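Local structure of SIRV1 hypothetical protein ORF119 (2X3G) at residues Y17-T23 and L63-V69. The protein probably initiates viral genome replication as a Rep-type nuclease of the HUH superfamily. Sequence-based numbering, arbitrary orientation.
Sequences YFITITT and LHYHILV
T20 and H66 face each other as a non-hydrogen-bonded pair of antiparallel strands 17-22 and 64-69, whose axes approach to 4.7 Å at 164°. The H66 side chain can be traced outward. Its CB lies 4.0 Å from F18 CE1, and the F18 ring runs alongside, slid so far that the two rings barely overlap. With CG anti to its own carbonyl carbon (chi1 -61°), the imidazole presents ND1 to T20, whose OG1 lies in the ring plane at 3.2 Å, a hydrogen bond in which either atom may be the donor. The next atom, CE1, is unusually close to T20 CG2 at 3.2 Å, so the methyl's placement is doubtful. At the tip, H66 NE2 comes in the plane of the H64 ring to 3.5 Å from H64 NE2.

The other face is largely apolar: I21 CD1 bridges Y65 CB and I67 CD1, the latter at 3.9 Å, while helix 30-44 packs on I19, Y65 and V69, and Y65 OH hydrogen-bonds T30 OG1. Paired backbone bonds fix the register; I19 N reaches I67 O at 2.8 Å and 177°. At the end, T23 OG1 accepts a hydrogen bond from L63 N at 3.0 Å and also bonds Y25 O.

Two histidines flanking one hydrophobic residue, Y65, on an inner strand match the HUH signature of Rep nucleases. The Y108 ring meets H66 on the H64/H66 face. T20 can restrain the rotation of H66, and the converging NE2 atoms could face one metal, consistent with a metal site as in relatives, backed by a mostly hydrophobic layer beneath the helix.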
loop_
_atom_site.group_PDB
_atom_site.type_symbol
_atom_site.label_atom_id
_atom_site.label_comp_id
_atom_site.label_asym_id
_atom_site.label_seq_id
_atom_site.Cartn_x
_atom_site.Cartn_y
_atom_site.Cartn_z
ATOM N N TYR A 17 -7.327 2.963 20.668
ATOM C CA TYR A 17 -7.335 1.505 20.558
ATOM C C TYR A 17 -6.759 1.109 19.212
ATOM O O TYR A 17 -7.194 1.625 18.180
ATOM C CB TYR A 17 -8.752 0.981 20.652
ATOM C CG TYR A 17 -9.415 1.174 21.984
ATOM C CD1 TYR A 17 -9.133 0.328 23.038
ATOM C CD2 TYR A 17 -10.318 2.223 22.188
ATOM C CE1 TYR A 17 -9.748 0.482 24.263
ATOM C CE2 TYR A 17 -10.950 2.385 23.430
ATOM C CZ TYR A 17 -10.640 1.499 24.460
ATOM O OH TYR A 17 -11.224 1.617 25.684
ATOM N N PHE A 18 -5.785 0.201 19.242
ATOM C CA PHE A 18 -5.172 -0.387 18.061
ATOM C C PHE A 18 -5.703 -1.804 17.957
ATOM O O PHE A 18 -5.394 -2.644 18.793
ATOM C CB PHE A 18 -3.631 -0.340 18.171
ATOM C CG PHE A 18 -2.912 -1.076 17.086
ATOM C CD1 PHE A 18 -3.303 -0.944 15.766
ATOM C CD2 PHE A 18 -1.835 -1.889 17.383
ATOM C CE1 PHE A 18 -2.663 -1.648 14.766
ATOM C CE2 PHE A 18 -1.172 -2.576 16.394
ATOM C CZ PHE A 18 -1.585 -2.457 15.076
ATOM N N ILE A 19 -6.548 -2.026 16.947
ATOM C CA ILE A 19 -7.199 -3.290 16.707
ATOM C C ILE A 19 -6.669 -3.935 15.426
ATOM O O ILE A 19 -6.642 -3.314 14.368
ATOM C CB ILE A 19 -8.709 -3.063 16.546
ATOM C CG1 ILE A 19 -9.246 -2.136 17.650
ATOM C CG2 ILE A 19 -9.454 -4.418 16.440
ATOM C CD1 ILE A 19 -10.702 -1.712 17.425
ATOM N N THR A 20 -6.229 -5.186 15.536
ATOM C CA THR A 20 -5.819 -5.949 14.400
ATOM C C THR A 20 -6.785 -7.110 14.225
ATOM O O THR A 20 -7.067 -7.839 15.172
ATOM C CB THR A 20 -4.399 -6.465 14.570
ATOM O OG1 THR A 20 -3.563 -5.364 14.884
ATOM C CG2 THR A 20 -3.902 -7.108 13.278
ATOM N N ILE A 21 -7.269 -7.279 13.001
ATOM C CA ILE A 21 -8.251 -8.315 12.687
ATOM C C ILE A 21 -7.693 -9.133 11.534
ATOM O O ILE A 21 -7.258 -8.567 10.531
ATOM C CB ILE A 21 -9.625 -7.687 12.305
ATOM C CG1 ILE A 21 -10.076 -6.702 13.383
ATOM C CG2 ILE A 21 -10.700 -8.773 12.033
ATOM C CD1 ILE A 21 -9.782 -5.262 13.035
ATOM N N THR A 22 -7.650 -10.454 11.711
ATOM C CA THR A 22 -7.284 -11.362 10.647
ATOM C C THR A 22 -8.375 -12.403 10.441
ATOM O O THR A 22 -9.002 -12.866 11.397
ATOM C CB THR A 22 -5.947 -12.053 10.972
ATOM O OG1 THR A 22 -4.952 -11.038 11.226
ATOM C CG2 THR A 22 -5.504 -12.930 9.820
ATOM N N THR A 23 -8.615 -12.763 9.182
ATOM C CA THR A 23 -9.450 -13.914 8.875
ATOM C C THR A 23 -8.689 -14.858 7.982
ATOM O O THR A 23 -7.694 -14.472 7.373
ATOM C CB THR A 23 -10.735 -13.524 8.154
ATOM O OG1 THR A 23 -10.419 -12.984 6.865
ATOM C CG2 THR A 23 -11.495 -12.499 8.951
ATOM N N LEU A 63 -8.143 -12.047 5.152
ATOM C CA LEU A 63 -8.148 -10.593 5.312
ATOM C C LEU A 63 -7.231 -10.204 6.461
ATOM O O LEU A 63 -7.035 -10.970 7.414
ATOM C CB LEU A 63 -9.562 -10.083 5.617
ATOM C CG LEU A 63 -10.669 -10.472 4.636
ATOM C CD1 LEU A 63 -12.058 -10.383 5.299
ATOM C CD2 LEU A 63 -10.579 -9.615 3.390
ATOM N N HIS A 64 -6.686 -8.996 6.362
ATOM C CA HIS A 64 -5.877 -8.422 7.413
ATOM C C HIS A 64 -6.240 -6.941 7.508
ATOM O O HIS A 64 -6.024 -6.187 6.548
ATOM C CB HIS A 64 -4.401 -8.613 7.075
ATOM C CG HIS A 64 -3.509 -8.675 8.269
ATOM N ND1 HIS A 64 -3.248 -9.855 8.935
ATOM C CD2 HIS A 64 -2.798 -7.714 8.907
ATOM C CE1 HIS A 64 -2.433 -9.611 9.948
ATOM N NE2 HIS A 64 -2.141 -8.321 9.950
ATOM N N TYR A 65 -6.839 -6.551 8.634
ATOM C CA TYR A 65 -7.240 -5.163 8.878
ATOM C C TYR A 65 -6.502 -4.615 10.091
ATOM O O TYR A 65 -6.301 -5.325 11.058
ATOM C CB TYR A 65 -8.734 -5.044 9.200
ATOM C CG TYR A 65 -9.732 -5.676 8.250
ATOM C CD1 TYR A 65 -10.923 -6.207 8.747
ATOM C CD2 TYR A 65 -9.522 -5.714 6.878
ATOM C CE1 TYR A 65 -11.869 -6.769 7.919
ATOM C CE2 TYR A 65 -10.458 -6.266 6.036
ATOM C CZ TYR A 65 -11.637 -6.797 6.564
ATOM O OH TYR A 65 -12.584 -7.348 5.753
ATOM N N HIS A 66 -6.125 -3.349 10.045
ATOM C CA HIS A 66 -5.624 -2.644 11.227
ATOM C C HIS A 66 -6.476 -1.408 11.396
ATOM O O HIS A 66 -6.764 -0.723 10.426
ATOM C CB HIS A 66 -4.153 -2.234 11.093
ATOM C CG HIS A 66 -3.211 -3.372 10.904
ATOM N ND1 HIS A 66 -2.939 -4.293 11.894
ATOM C CD2 HIS A 66 -2.469 -3.737 9.835
ATOM C CE1 HIS A 66 -2.072 -5.177 11.440
ATOM N NE2 HIS A 66 -1.776 -4.866 10.191
ATOM N N ILE A 67 -6.869 -1.126 12.633
ATOM C CA ILE A 67 -7.765 -0.039 12.919
ATOM C C ILE A 67 -7.283 0.712 14.150
ATOM O O ILE A 67 -6.998 0.090 15.164
ATOM C CB ILE A 67 -9.195 -0.567 13.157
ATOM C CG1 ILE A 67 -9.705 -1.354 11.948
ATOM C CG2 ILE A 67 -10.169 0.567 13.424
ATOM C CD1 ILE A 67 -11.173 -1.746 12.072
ATOM N N LEU A 68 -7.178 2.040 14.049
ATOM C CA LEU A 68 -7.077 2.897 15.234
ATOM C C LEU A 68 -8.404 3.568 15.503
ATOM O O LEU A 68 -9.013 4.158 14.612
ATOM C CB LEU A 68 -6.041 3.998 15.069
ATOM C CG LEU A 68 -4.597 3.610 15.169
ATOM C CD1 LEU A 68 -3.770 4.868 14.884
ATOM C CD2 LEU A 68 -4.276 3.038 16.533
ATOM N N VAL A 69 -8.849 3.452 16.740
ATOM C CA VAL A 69 -10.079 4.101 17.197
ATOM C C VAL A 69 -9.648 5.109 18.271
ATOM O O VAL A 69 -9.030 4.745 19.262
ATOM C CB VAL A 69 -11.084 3.078 17.754
ATOM C CG1 VAL A 69 -12.284 3.784 18.420
ATOM C CG2 VAL A 69 -11.573 2.117 16.644
#